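Local coordinates for uncharacterized protein (Bacteroides eggerthii DSM 20697, PDB 4ECO) that is of unknown function but folds as a leucine-rich repeat protein and probably acts by binding other proteins, at residues G304-I309 with M329-M334; F349-K354 with P369-G374; K388-P393 with Y411-S416; G419-P424 with N443-F448. One frame throughout, in Å; residues are numbered along the deposited sequence.

Contact 1: residues G304-I309 with M329-M334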
loop_
_atom_site.group_PDB
_atom_site.type_symbol
_atom_site.label_atom_id
_atom_site.label_comp_id
_atom_site.label_asym_id
_atom_site.label_seq_id
_atom_site.Cartn_x
_atom_site.Cartn_y
_atom_site.Cartn_z
ATOM N N GLY A 304 -11.296 -20.160 -8.407
ATOM C CA GLY A 304 -11.884 -19.104 -7.578
ATOM C C GLY A 304 -11.783 -19.413 -6.100
ATOM O O GLY A 304 -11.398 -18.559 -5.286
ATOM N N GLU A 305 -12.065 -20.683 -5.776
ATOM C CA GLU A 305 -11.969 -21.255 -4.441
ATOM C C GLU A 305 -10.532 -21.314 -3.905
ATOM O O GLU A 305 -10.355 -21.549 -2.701
ATOM C CB GLU A 305 -12.496 -22.682 -4.466
ATOM C CG GLU A 305 -13.957 -22.860 -4.802
ATOM C CD GLU A 305 -14.382 -24.308 -4.640
ATOM O OE1 GLU A 305 -13.817 -25.010 -3.769
ATOM O OE2 GLU A 305 -15.294 -24.739 -5.379
ATOM N N LYS A 306 -9.510 -21.174 -4.796
ATOM C CA LYS A 306 -8.100 -21.339 -4.418
ATOM C C LYS A 306 -7.342 -20.014 -4.265
ATOM O O LYS A 306 -6.402 -19.976 -3.475
ATOM C CB LYS A 306 -7.348 -22.227 -5.440
ATOM C CG LYS A 306 -7.878 -23.661 -5.586
ATOM C CD LYS A 306 -7.606 -24.539 -4.372
ATOM C CE LYS A 306 -8.158 -25.936 -4.538
ATOM N NZ LYS A 306 -7.927 -26.780 -3.325
ATOM N N ILE A 307 -7.715 -18.961 -5.027
ATOM C CA ILE A 307 -7.036 -17.654 -5.047
ATOM C C ILE A 307 -7.019 -17.051 -3.638
ATOM O O ILE A 307 -8.021 -17.084 -2.927
ATOM C CB ILE A 307 -7.709 -16.714 -6.087
ATOM C CG1 ILE A 307 -7.494 -17.283 -7.526
ATOM C CG2 ILE A 307 -7.170 -15.291 -5.984
ATOM C CD1 ILE A 307 -8.394 -16.776 -8.631
ATOM N N GLN A 308 -5.857 -16.543 -3.234
ATOM C CA GLN A 308 -5.607 -15.974 -1.908
ATOM C C GLN A 308 -5.191 -14.505 -1.973
ATOM O O GLN A 308 -5.431 -13.777 -1.007
ATOM C CB GLN A 308 -4.504 -16.786 -1.185
ATOM C CG GLN A 308 -4.956 -18.187 -0.774
ATOM C CD GLN A 308 -3.892 -19.065 -0.152
ATOM O OE1 GLN A 308 -2.693 -18.907 -0.363
ATOM N NE2 GLN A 308 -4.326 -20.099 0.556
ATOM N N ILE A 309 -4.516 -14.085 -3.078
ATOM C CA ILE A 309 -3.998 -12.717 -3.269
ATOM C C ILE A 309 -4.390 -12.207 -4.644
ATOM O O ILE A 309 -4.148 -12.883 -5.630
ATOM C CB ILE A 309 -2.447 -12.650 -3.074
ATOM C CG1 ILE A 309 -1.996 -13.363 -1.773
ATOM C CG2 ILE A 309 -1.931 -11.202 -3.144
ATOM C CD1 ILE A 309 -0.561 -13.799 -1.750
HETATM N N MSE A 329 -14.950 -17.163 -3.519
HETATM C CA MSE A 329 -13.509 -16.961 -3.265
HETATM C C MSE A 329 -13.177 -17.010 -1.750
HETATM O O MSE A 329 -12.568 -16.086 -1.193
HETATM C CB MSE A 329 -13.055 -15.621 -3.864
HETATM C CG MSE A 329 -13.488 -15.408 -5.300
HETATM SE SE MSE A 329 -12.469 -13.945 -6.028
HETATM C CE MSE A 329 -10.981 -14.961 -6.621
ATOM N N LYS A 330 -13.541 -18.135 -1.114
ATOM C CA LYS A 330 -13.403 -18.417 0.321
ATOM C C LYS A 330 -11.975 -18.259 0.798
ATOM O O LYS A 330 -11.779 -17.792 1.906
ATOM C CB LYS A 330 -13.909 -19.833 0.657
ATOM C CG LYS A 330 -15.358 -20.017 0.206
ATOM C CD LYS A 330 -16.061 -21.230 0.779
ATOM C CE LYS A 330 -17.500 -21.278 0.310
ATOM N NZ LYS A 330 -17.598 -21.409 -1.173
ATOM N N LYS A 331 -10.982 -18.599 -0.030
ATOM C CA LYS A 331 -9.589 -18.512 0.389
ATOM C C LYS A 331 -8.992 -17.091 0.214
ATOM O O LYS A 331 -7.824 -16.914 0.576
ATOM C CB LYS A 331 -8.729 -19.541 -0.376
ATOM C CG LYS A 331 -8.708 -20.936 0.228
ATOM C CD LYS A 331 -7.783 -21.858 -0.541
ATOM C CE LYS A 331 -6.837 -22.601 0.363
ATOM N NZ LYS A 331 -5.896 -23.449 -0.412
ATOM N N LEU A 332 -9.774 -16.076 -0.269
ATOM C CA LEU A 332 -9.245 -14.721 -0.496
ATOM C C LEU A 332 -8.776 -14.037 0.803
ATOM O O LEU A 332 -9.531 -13.972 1.770
ATOM C CB LEU A 332 -10.269 -13.818 -1.205
ATOM C CG LEU A 332 -9.809 -12.394 -1.598
ATOM C CD1 LEU A 332 -8.649 -12.424 -2.601
ATOM C CD2 LEU A 332 -10.963 -11.601 -2.146
ATOM N N GLY A 333 -7.556 -13.504 0.790
ATOM C CA GLY A 333 -6.979 -12.832 1.950
ATOM C C GLY A 333 -6.370 -11.468 1.688
ATOM O O GLY A 333 -6.150 -10.684 2.624
HETATM N N MSE A 334 -6.068 -11.169 0.417
HETATM C CA MSE A 334 -5.464 -9.878 0.055
HETATM C C MSE A 334 -6.088 -9.332 -1.217
HETATM O O MSE A 334 -6.156 -10.031 -2.240
HETATM C CB MSE A 334 -3.953 -9.993 -0.117
HETATM C CG MSE A 334 -3.193 -10.161 1.190
HETATM SE SE MSE A 334 -1.277 -10.451 0.894
HETATM C CE MSE A 334 -0.815 -8.708 0.009
HETATM O O HOH W 1 -4.998 -22.479 -2.855
#

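Contact 2: residues F349-K354 with P369-G374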
loop_
_atom_site.group_PDB
_atom_site.type_symbol
_atom_site.label_atom_id
_atom_site.label_comp_id
_atom_site.label_asym_id
_atom_site.label_seq_id
_atom_site.Cartn_x
_atom_site.Cartn_y
_atom_site.Cartn_z
ATOM N N PHE A 349 -18.303 -9.443 -0.366
ATOM C CA PHE A 349 -17.767 -10.818 -0.344
ATOM C C PHE A 349 -18.458 -11.676 0.744
ATOM O O PHE A 349 -18.671 -12.886 0.562
ATOM C CB PHE A 349 -16.248 -10.810 -0.072
ATOM C CG PHE A 349 -15.381 -10.183 -1.132
ATOM C CD1 PHE A 349 -14.870 -10.947 -2.175
ATOM C CD2 PHE A 349 -15.054 -8.834 -1.078
ATOM C CE1 PHE A 349 -14.075 -10.363 -3.162
ATOM C CE2 PHE A 349 -14.270 -8.249 -2.072
ATOM C CZ PHE A 349 -13.783 -9.016 -3.105
ATOM N N GLY A 350 -18.732 -11.028 1.884
ATOM C CA GLY A 350 -19.300 -11.634 3.079
ATOM C C GLY A 350 -18.280 -11.680 4.199
ATOM O O GLY A 350 -17.073 -11.640 3.937
ATOM N N SER A 351 -18.762 -11.754 5.459
ATOM C CA SER A 351 -17.943 -11.821 6.686
ATOM C C SER A 351 -17.016 -13.044 6.697
ATOM O O SER A 351 -15.940 -12.991 7.289
ATOM C CB SER A 351 -18.832 -11.889 7.927
ATOM O OG SER A 351 -20.067 -11.205 7.801
ATOM N N GLU A 352 -17.469 -14.151 6.072
ATOM C CA GLU A 352 -16.790 -15.449 5.950
ATOM C C GLU A 352 -15.406 -15.331 5.280
ATOM O O GLU A 352 -14.498 -16.100 5.629
ATOM C CB GLU A 352 -17.637 -16.446 5.154
ATOM C CG GLU A 352 -18.990 -16.739 5.779
ATOM C CD GLU A 352 -19.956 -15.568 5.852
ATOM O OE1 GLU A 352 -19.906 -14.673 4.973
ATOM O OE2 GLU A 352 -20.751 -15.531 6.818
ATOM N N ILE A 353 -15.251 -14.394 4.308
ATOM C CA ILE A 353 -13.987 -14.137 3.607
ATOM C C ILE A 353 -13.207 -13.177 4.505
ATOM O O ILE A 353 -13.684 -12.085 4.795
ATOM C CB ILE A 353 -14.237 -13.629 2.152
ATOM C CG1 ILE A 353 -14.668 -14.813 1.249
ATOM C CG2 ILE A 353 -13.004 -12.896 1.573
ATOM C CD1 ILE A 353 -15.550 -14.462 0.113
ATOM N N LYS A 354 -12.056 -13.637 5.011
ATOM C CA LYS A 354 -11.227 -12.909 5.960
ATOM C C LYS A 354 -10.021 -12.262 5.276
ATOM O O LYS A 354 -9.105 -12.963 4.852
ATOM C CB LYS A 354 -10.758 -13.856 7.083
ATOM C CG LYS A 354 -11.879 -14.520 7.865
ATOM C CD LYS A 354 -12.600 -13.549 8.783
ATOM C CE LYS A 354 -13.756 -14.223 9.465
ATOM N NZ LYS A 354 -14.607 -13.232 10.156
ATOM N N PRO A 369 -20.546 -1.829 1.816
ATOM C CA PRO A 369 -21.712 -2.541 2.385
ATOM C C PRO A 369 -21.438 -3.145 3.740
ATOM O O PRO A 369 -20.277 -3.354 4.100
ATOM C CB PRO A 369 -21.996 -3.647 1.363
ATOM C CG PRO A 369 -20.700 -3.869 0.698
ATOM C CD PRO A 369 -20.057 -2.509 0.600
ATOM N N ALA A 370 -22.525 -3.439 4.468
ATOM C CA ALA A 370 -22.517 -3.992 5.829
ATOM C C ALA A 370 -21.728 -5.302 5.919
ATOM O O ALA A 370 -21.021 -5.524 6.914
ATOM C CB ALA A 370 -23.944 -4.220 6.296
ATOM N N ASN A 371 -21.810 -6.126 4.868
ATOM C CA ASN A 371 -21.144 -7.411 4.873
ATOM C C ASN A 371 -19.983 -7.466 3.899
ATOM O O ASN A 371 -19.673 -8.543 3.358
ATOM C CB ASN A 371 -22.166 -8.500 4.521
ATOM C CG ASN A 371 -22.033 -9.705 5.413
ATOM O OD1 ASN A 371 -21.707 -9.583 6.605
ATOM N ND2 ASN A 371 -22.335 -10.899 4.878
ATOM N N PHE A 372 -19.303 -6.321 3.689
ATOM C CA PHE A 372 -18.247 -6.256 2.690
ATOM C C PHE A 372 -17.250 -7.414 2.832
ATOM O O PHE A 372 -17.032 -8.135 1.849
ATOM C CB PHE A 372 -17.517 -4.925 2.698
ATOM C CG PHE A 372 -16.542 -4.868 1.554
ATOM C CD1 PHE A 372 -16.996 -4.836 0.231
ATOM C CD2 PHE A 372 -15.169 -4.911 1.785
ATOM C CE1 PHE A 372 -16.093 -4.832 -0.838
ATOM C CE2 PHE A 372 -14.264 -4.897 0.715
ATOM C CZ PHE A 372 -14.733 -4.857 -0.590
ATOM N N CYS A 373 -16.693 -7.618 4.055
ATOM C CA CYS A 373 -15.739 -8.688 4.346
ATOM C C CYS A 373 -15.510 -8.851 5.853
ATOM O O CYS A 373 -15.954 -8.029 6.653
ATOM C CB CYS A 373 -14.415 -8.407 3.644
ATOM S SG CYS A 373 -13.527 -6.980 4.313
ATOM N N GLY A 374 -14.753 -9.895 6.198
ATOM C CA GLY A 374 -14.255 -10.176 7.532
ATOM C C GLY A 374 -12.775 -9.839 7.535
ATOM O O GLY A 374 -12.252 -9.352 6.524
#

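Contact 3: residues K388-P393 with Y411-S416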
loop_
_atom_site.group_PDB
_atom_site.type_symbol
_atom_site.label_atom_id
_atom_site.label_comp_id
_atom_site.label_asym_id
_atom_site.label_seq_id
_atom_site.Cartn_x
_atom_site.Cartn_y
_atom_site.Cartn_z
ATOM N N LYS A 388 -15.323 8.645 -2.370
ATOM C CA LYS A 388 -16.448 9.530 -2.142
ATOM C C LYS A 388 -17.346 8.966 -1.035
ATOM O O LYS A 388 -18.553 9.074 -1.139
ATOM C CB LYS A 388 -17.229 9.717 -3.461
ATOM C CG LYS A 388 -16.451 10.430 -4.573
ATOM C CD LYS A 388 -17.389 10.950 -5.685
ATOM C CE LYS A 388 -17.998 12.295 -5.373
ATOM N NZ LYS A 388 -18.853 12.793 -6.479
ATOM N N LEU A 389 -16.760 8.363 0.020
ATOM C CA LEU A 389 -17.516 7.744 1.119
ATOM C C LEU A 389 -18.288 8.766 1.926
ATOM O O LEU A 389 -17.689 9.745 2.380
ATOM C CB LEU A 389 -16.605 6.968 2.079
ATOM C CG LEU A 389 -15.944 5.679 1.604
ATOM C CD1 LEU A 389 -15.042 5.135 2.698
ATOM C CD2 LEU A 389 -16.976 4.621 1.197
ATOM N N LYS A 390 -19.603 8.535 2.142
ATOM C CA LYS A 390 -20.389 9.501 2.913
ATOM C C LYS A 390 -20.292 9.202 4.401
ATOM O O LYS A 390 -20.505 10.101 5.226
ATOM C CB LYS A 390 -21.890 9.555 2.487
ATOM C CG LYS A 390 -22.217 9.612 0.992
ATOM C CD LYS A 390 -21.506 10.718 0.224
ATOM C CE LYS A 390 -21.550 10.410 -1.259
ATOM N NZ LYS A 390 -20.528 11.180 -2.012
ATOM N N TYR A 391 -20.027 7.932 4.751
ATOM C CA TYR A 391 -20.004 7.503 6.152
ATOM C C TYR A 391 -18.876 6.530 6.446
ATOM O O TYR A 391 -18.354 5.900 5.516
ATOM C CB TYR A 391 -21.350 6.802 6.499
ATOM C CG TYR A 391 -22.617 7.517 6.072
ATOM C CD1 TYR A 391 -23.066 8.654 6.745
ATOM C CD2 TYR A 391 -23.409 7.013 5.050
ATOM C CE1 TYR A 391 -24.267 9.283 6.389
ATOM C CE2 TYR A 391 -24.602 7.638 4.674
ATOM C CZ TYR A 391 -25.033 8.771 5.349
ATOM O OH TYR A 391 -26.216 9.368 4.967
ATOM N N ILE A 392 -18.536 6.354 7.749
ATOM C CA ILE A 392 -17.549 5.356 8.175
ATOM C C ILE A 392 -18.285 4.004 8.184
ATOM O O ILE A 392 -19.339 3.897 8.830
ATOM C CB ILE A 392 -16.889 5.709 9.533
ATOM C CG1 ILE A 392 -16.131 7.059 9.458
ATOM C CG2 ILE A 392 -15.975 4.558 10.008
ATOM C CD1 ILE A 392 -15.850 7.739 10.848
ATOM N N PRO A 393 -17.802 2.989 7.431
ATOM C CA PRO A 393 -18.559 1.721 7.327
ATOM C C PRO A 393 -18.529 0.867 8.601
ATOM O O PRO A 393 -17.460 0.573 9.142
ATOM C CB PRO A 393 -17.873 0.985 6.161
ATOM C CG PRO A 393 -16.485 1.544 6.127
ATOM C CD PRO A 393 -16.609 2.977 6.557
ATOM N N TYR A 411 -9.535 11.882 2.624
ATOM C CA TYR A 411 -9.978 12.300 1.311
ATOM C C TYR A 411 -11.214 11.554 0.901
ATOM O O TYR A 411 -11.207 10.784 -0.053
ATOM C CB TYR A 411 -8.887 12.119 0.284
ATOM C CG TYR A 411 -7.854 13.209 0.299
ATOM C CD1 TYR A 411 -8.053 14.391 -0.413
ATOM C CD2 TYR A 411 -6.636 13.036 0.964
ATOM C CE1 TYR A 411 -7.077 15.387 -0.442
ATOM C CE2 TYR A 411 -5.637 14.009 0.909
ATOM C CZ TYR A 411 -5.867 15.186 0.210
ATOM O OH TYR A 411 -4.900 16.150 0.125
ATOM N N ASN A 412 -12.277 11.772 1.656
ATOM C CA ASN A 412 -13.602 11.218 1.414
ATOM C C ASN A 412 -14.604 12.345 1.616
ATOM O O ASN A 412 -14.218 13.521 1.584
ATOM C CB ASN A 412 -13.878 9.985 2.298
ATOM C CG ASN A 412 -13.419 8.678 1.685
ATOM O OD1 ASN A 412 -13.911 8.256 0.637
ATOM N ND2 ASN A 412 -12.470 8.005 2.323
ATOM N N GLU A 413 -15.887 11.997 1.766
ATOM C CA GLU A 413 -16.967 12.960 1.946
ATOM C C GLU A 413 -17.746 12.620 3.217
ATOM O O GLU A 413 -18.969 12.789 3.264
ATOM C CB GLU A 413 -17.859 12.970 0.703
ATOM C CG GLU A 413 -17.279 13.857 -0.369
ATOM C CD GLU A 413 -17.538 13.435 -1.797
ATOM O OE1 GLU A 413 -18.722 13.291 -2.182
ATOM O OE2 GLU A 413 -16.544 13.302 -2.549
ATOM N N ILE A 414 -17.026 12.135 4.254
ATOM C CA ILE A 414 -17.617 11.728 5.541
ATOM C C ILE A 414 -18.118 12.979 6.255
ATOM O O ILE A 414 -17.387 13.960 6.341
ATOM C CB ILE A 414 -16.612 10.896 6.381
ATOM C CG1 ILE A 414 -16.273 9.564 5.626
ATOM C CG2 ILE A 414 -17.125 10.638 7.799
ATOM C CD1 ILE A 414 -15.028 8.879 6.046
ATOM N N GLY A 415 -19.389 12.943 6.668
ATOM C CA GLY A 415 -20.084 14.040 7.342
ATOM C C GLY A 415 -20.752 15.024 6.386
ATOM O O GLY A 415 -21.334 16.029 6.818
ATOM N N SER A 416 -20.654 14.758 5.068
ATOM C CA SER A 416 -21.229 15.639 4.066
ATOM C C SER A 416 -22.751 15.563 4.053
ATOM O O SER A 416 -23.402 16.571 3.756
ATOM C CB SER A 416 -20.693 15.299 2.679
ATOM O OG SER A 416 -21.111 14.008 2.272
HETATM O O HOH W 2 -22.272 11.860 5.507
#

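Contact 4: residues G419-P424 with N443-F448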
loop_
_atom_site.group_PDB
_atom_site.type_symbol
_atom_site.label_atom_id
_atom_site.label_comp_id
_atom_site.label_asym_id
_atom_site.label_seq_id
_atom_site.Cartn_x
_atom_site.Cartn_y
_atom_site.Cartn_z
ATOM N N GLY A 419 -24.327 16.193 8.046
ATOM C CA GLY A 419 -23.346 16.140 9.128
ATOM C C GLY A 419 -23.251 14.818 9.877
ATOM O O GLY A 419 -22.764 14.784 11.013
ATOM N N LYS A 420 -23.694 13.712 9.248
ATOM C CA LYS A 420 -23.652 12.384 9.860
ATOM C C LYS A 420 -22.398 11.654 9.401
ATOM O O LYS A 420 -22.150 11.555 8.193
ATOM C CB LYS A 420 -24.927 11.572 9.527
ATOM C CG LYS A 420 -26.238 12.260 9.907
ATOM C CD LYS A 420 -26.376 12.520 11.403
ATOM C CE LYS A 420 -27.497 13.480 11.731
ATOM N NZ LYS A 420 -27.368 14.000 13.120
ATOM N N ASN A 421 -21.596 11.164 10.366
ATOM C CA ASN A 421 -20.337 10.460 10.093
ATOM C C ASN A 421 -20.578 8.961 9.900
ATOM O O ASN A 421 -19.707 8.237 9.367
ATOM C CB ASN A 421 -19.338 10.696 11.224
ATOM C CG ASN A 421 -19.150 12.145 11.598
ATOM O OD1 ASN A 421 -18.895 13.005 10.757
ATOM N ND2 ASN A 421 -19.301 12.448 12.872
ATOM N N PHE A 422 -21.777 8.496 10.341
ATOM C CA PHE A 422 -22.205 7.090 10.273
ATOM C C PHE A 422 -23.591 7.021 9.712
ATOM O O PHE A 422 -24.412 7.890 10.009
ATOM C CB PHE A 422 -22.143 6.431 11.665
ATOM C CG PHE A 422 -20.868 6.732 12.435
ATOM C CD1 PHE A 422 -19.685 6.052 12.154
ATOM C CD2 PHE A 422 -20.844 7.725 13.410
ATOM C CE1 PHE A 422 -18.508 6.349 12.851
ATOM C CE2 PHE A 422 -19.665 8.021 14.097
ATOM C CZ PHE A 422 -18.506 7.324 13.819
ATOM N N ASP A 423 -23.848 6.009 8.858
ATOM C CA ASP A 423 -25.143 5.830 8.177
ATOM C C ASP A 423 -26.269 5.834 9.183
ATOM O O ASP A 423 -26.295 4.984 10.074
ATOM C CB ASP A 423 -25.187 4.541 7.327
ATOM C CG ASP A 423 -26.295 4.460 6.282
ATOM O OD1 ASP A 423 -27.257 5.287 6.347
ATOM O OD2 ASP A 423 -26.222 3.561 5.414
ATOM N N PRO A 424 -27.173 6.833 9.096
ATOM C CA PRO A 424 -28.302 6.881 10.046
ATOM C C PRO A 424 -29.327 5.776 9.767
ATOM O O PRO A 424 -30.089 5.422 10.658
ATOM C CB PRO A 424 -28.906 8.275 9.827
ATOM C CG PRO A 424 -28.009 8.975 8.858
ATOM C CD PRO A 424 -27.265 7.925 8.108
ATOM N N ASN A 443 -11.974 15.532 4.975
ATOM C CA ASN A 443 -13.355 15.058 4.864
ATOM C C ASN A 443 -14.297 16.260 5.072
ATOM O O ASN A 443 -13.865 17.408 4.912
ATOM C CB ASN A 443 -13.626 13.919 5.870
ATOM C CG ASN A 443 -13.384 12.550 5.311
ATOM O OD1 ASN A 443 -14.180 12.034 4.546
ATOM N ND2 ASN A 443 -12.304 11.910 5.701
ATOM N N GLN A 444 -15.563 16.017 5.434
ATOM C CA GLN A 444 -16.507 17.098 5.649
ATOM C C GLN A 444 -17.179 16.947 7.015
ATOM O O GLN A 444 -18.364 17.280 7.171
ATOM C CB GLN A 444 -17.524 17.117 4.520
ATOM C CG GLN A 444 -16.958 17.683 3.230
ATOM C CD GLN A 444 -17.984 17.664 2.141
ATOM O OE1 GLN A 444 -17.817 17.012 1.112
ATOM N NE2 GLN A 444 -19.096 18.343 2.366
ATOM N N ILE A 445 -16.390 16.490 8.022
ATOM C CA ILE A 445 -16.855 16.237 9.386
ATOM C C ILE A 445 -17.118 17.573 10.116
ATOM O O ILE A 445 -16.173 18.325 10.367
ATOM C CB ILE A 445 -15.825 15.334 10.142
ATOM C CG1 ILE A 445 -15.735 13.938 9.495
ATOM C CG2 ILE A 445 -16.147 15.225 11.662
ATOM C CD1 ILE A 445 -14.485 13.133 9.893
ATOM N N SER A 446 -18.391 17.836 10.490
ATOM C CA SER A 446 -18.809 19.063 11.225
ATOM C C SER A 446 -19.190 18.789 12.691
ATOM O O SER A 446 -19.325 19.729 13.479
ATOM C CB SER A 446 -19.992 19.734 10.539
ATOM O OG SER A 446 -20.974 18.785 10.166
ATOM N N LYS A 447 -19.387 17.507 13.028
ATOM C CA LYS A 447 -19.747 16.988 14.339
ATOM C C LYS A 447 -18.706 15.994 14.739
ATOM O O LYS A 447 -18.357 15.139 13.929
ATOM C CB LYS A 447 -21.158 16.350 14.308
ATOM C CG LYS A 447 -22.299 17.319 14.014
ATOM C CD LYS A 447 -22.463 18.399 15.091
ATOM C CE LYS A 447 -23.565 19.351 14.727
ATOM N NZ LYS A 447 -23.768 20.365 15.785
ATOM N N PHE A 448 -18.180 16.099 15.966
ATOM C CA PHE A 448 -17.123 15.205 16.448
ATOM C C PHE A 448 -17.592 13.750 16.453
ATOM O O PHE A 448 -18.675 13.472 16.966
ATOM C CB PHE A 448 -16.648 15.614 17.838
ATOM C CG PHE A 448 -15.427 14.853 18.314
ATOM C CD1 PHE A 448 -14.153 15.223 17.907
ATOM C CD2 PHE A 448 -15.552 13.781 19.185
ATOM C CE1 PHE A 448 -13.034 14.525 18.350
ATOM C CE2 PHE A 448 -14.433 13.078 19.615
ATOM C CZ PHE A 448 -13.184 13.452 19.195
HETATM O O HOH W 3 -20.008 15.402 10.971
#

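Contact 1: residues G304-I309 with M329-M334
Q308 meets G333 and M334 where two neighbouring coils of the leucine-rich repeat solenoid start their parallel pairing. The segments lead into strands 309-311 and 334-336. The Q308 carbonyl is gripped twice: G333 N lies 2.8 Å from Q308 O, and M334 N lies 3.0 Å from Q308 O. I309 then pairs with M334, and their side chains leave the same face of the sheet side by side. I309 CG2 touches M334 CB at 3.8 Å, and the selenium of M334, a selenomethionine, rests against I309 CG1.

The packed side lies toward the core. I307 and M329, also a selenomethionine, slant past each other. The M329 chain bends at its last torsion (chi3 87°). This brings its methyl CE back to I307, 3.7 Å from I307 CD1 and close to I307 CB. W295 and A299 of helix 288-300 also touch M329. L332 turns away from 304-309 and packs on L355 and F349 of the following coil.

The other side is looser and faces solvent. K331 points at 304-309 and lays its aliphatic chain along the backbone there, with K331 CD 3.4 Å from E305 O. Farther out the side chains of K331 and Q308 pass at a slant, and K331 CE meets the NE2 end of Q308. The ammonium groups of K331 and K306 stay apart, and K306 has a long, weak ion pair with E274. A water bridges this edge: it accepts from K331 NZ at 2.8 Å and donates to K306 O at 2.9 Å.

Contact 2: residues F349-K354 with P369-G374
F349 and F372 set the geometry of this contact. Their side chains run side by side in the same direction, but the rings are turned to an offset edge-to-face pair. The planes stand at 80° and the ring centroids of F349 and F372 are 5.5 Å apart. F349 brings its CD2-CE2 edge over one face of F372, near the rim, and F349 CE2 comes 3.7 Å from F372 CZ. The F349 ring has the F372 carbonyl oxygen at its own edge, in plane. That same oxygen takes the backbone N-H of F349, at 2.9 Å from F349 N to F372 O. CG of F349 sits beside its backbone N (chi1 -66°), which keeps the ring next to the carbonyl that the N-H binds. G350 N adds weak bonds to N371 O and F372 O.

Polar side chains gather toward solvent. S351 OG comes within 2.6 Å of N371 OD1. K354 curls at chi2 (-72°) past G374, and its NZ makes a weak bond back to S351 O. G374 lies against S351 O and the K354 chain, where a CB would probably be too close to S351 O. Its N-H meets the I353 carbonyl nearly head-on, with G374 N 2.8 Å from I353 O. This opens the parallel pairing of K354 with G374.

Both rings reach inward, F372 onto F320 and L358. Aromatic side chains turned inward from the loops beside short parallel strands are consistent with the hydrophobic core of a leucine-rich repeat solenoid.

Contact 3: residues K388-P393 with Y411-S416
N412 reaches back to L389 and ties two successive coils of the leucine-rich repeat solenoid. Its position and bonds are consistent with the asparagine ladder of such repeats.

Amide and backbone bonds come first. N412 OD1 takes the L389 N-H almost straight, with L389 N 2.9 Å from N412 OD1 and an angle of 165° at the hydrogen. Its ND2 serves F409 O and F384 O, so both ends of this buried amide have partners. E413 N returns a bond to L389 O at 2.9 Å, and G415 N adds a weak one to K390 O.

Charged groups lie on the outer side. K390 NZ forms a salt bridge to E413 OE1 at 2.8 Å, approaching 46° above the carboxylate plane. The K390 chain bends at chi2 (-53°), which lets NZ also bond K388 O at 3.0 Å. K388 runs alongside E413, but K388 NZ stays 4.3 Å from E413 OE1, beyond a salt bridge. A leucine in place of K390 would probably leave the E413 carboxylate without its salt-bridge mate and the K388 carbonyl without this donor.

Apolar contact lies inward: I392 and I414 cross at about a right angle, with I392 CG1 4.0 Å from I414 CD1. A type II turn from E413 to S416 ends the segment. There E413 O receives both S416 N and the S416 hydroxyl, with S416 OG 2.7 Å away from E413 O.

Contact 4: residues G419-P424 with N443-F448
The flat amide of N421 reaches with its edge to K447 of the next coil of the leucine-rich repeat solenoid. N421 ND2 donates to K447 O at 3.0 Å, and that oxygen lies close to the amide plane, 12° out of it. On the acceptor side the donor stands 40° above the carbonyl plane of K447. The other corner of the amide, N421 OD1, comes 3.5 Å from I445 CG1, and the two side chains cross at about a right angle. The second flat group is the F422 ring: N421 CB sits over one of its faces, 3.9 Å above the F422 plane and toward the rim, and F430 meets this ring with the two planes inclined.

This is a small link between successive coils, beyond the strands. The CG of N421 lies anti to its carbonyl carbon (chi1 -50°), which carries the amide toward 443-448. An alanine at N421 is likely to cost the K447 carbonyl its side-chain donor and open a gap beside I445.

The rest is lighter. G419 CA lies 3.7 Å from S446 OG. K447 sets out toward 419-424, its CB and CG near G419 O, and then its chain leads away. A water sits between the segments, within hydrogen-bonding distance of G419 O and N421 OD1. It accepts the backbone N-H of K447, 3.0 Å from K447 N.

From the N terminus the four contacts follow in series, and none nests in or crosses another. Contact 1 closes a loop that holds strand 309-311 and helix 323-326. Contact 2 closes one holding strand 364-367 and most of strand 354-359. Contact 3 closes round strand 404-408, and contact 4 round strand 435-439. Contacts 1 and 2 pack together through M329, L332, F349 and I353. Contacts 3 and 4 are joined more closely, by probable hydrogen bonds from I392 N to N421 O and from I414 N to N443 OD1. Contacts 2 and 3 do not touch; their centres are about 20 Å apart. Together they tie successive coils along the middle of the solenoid.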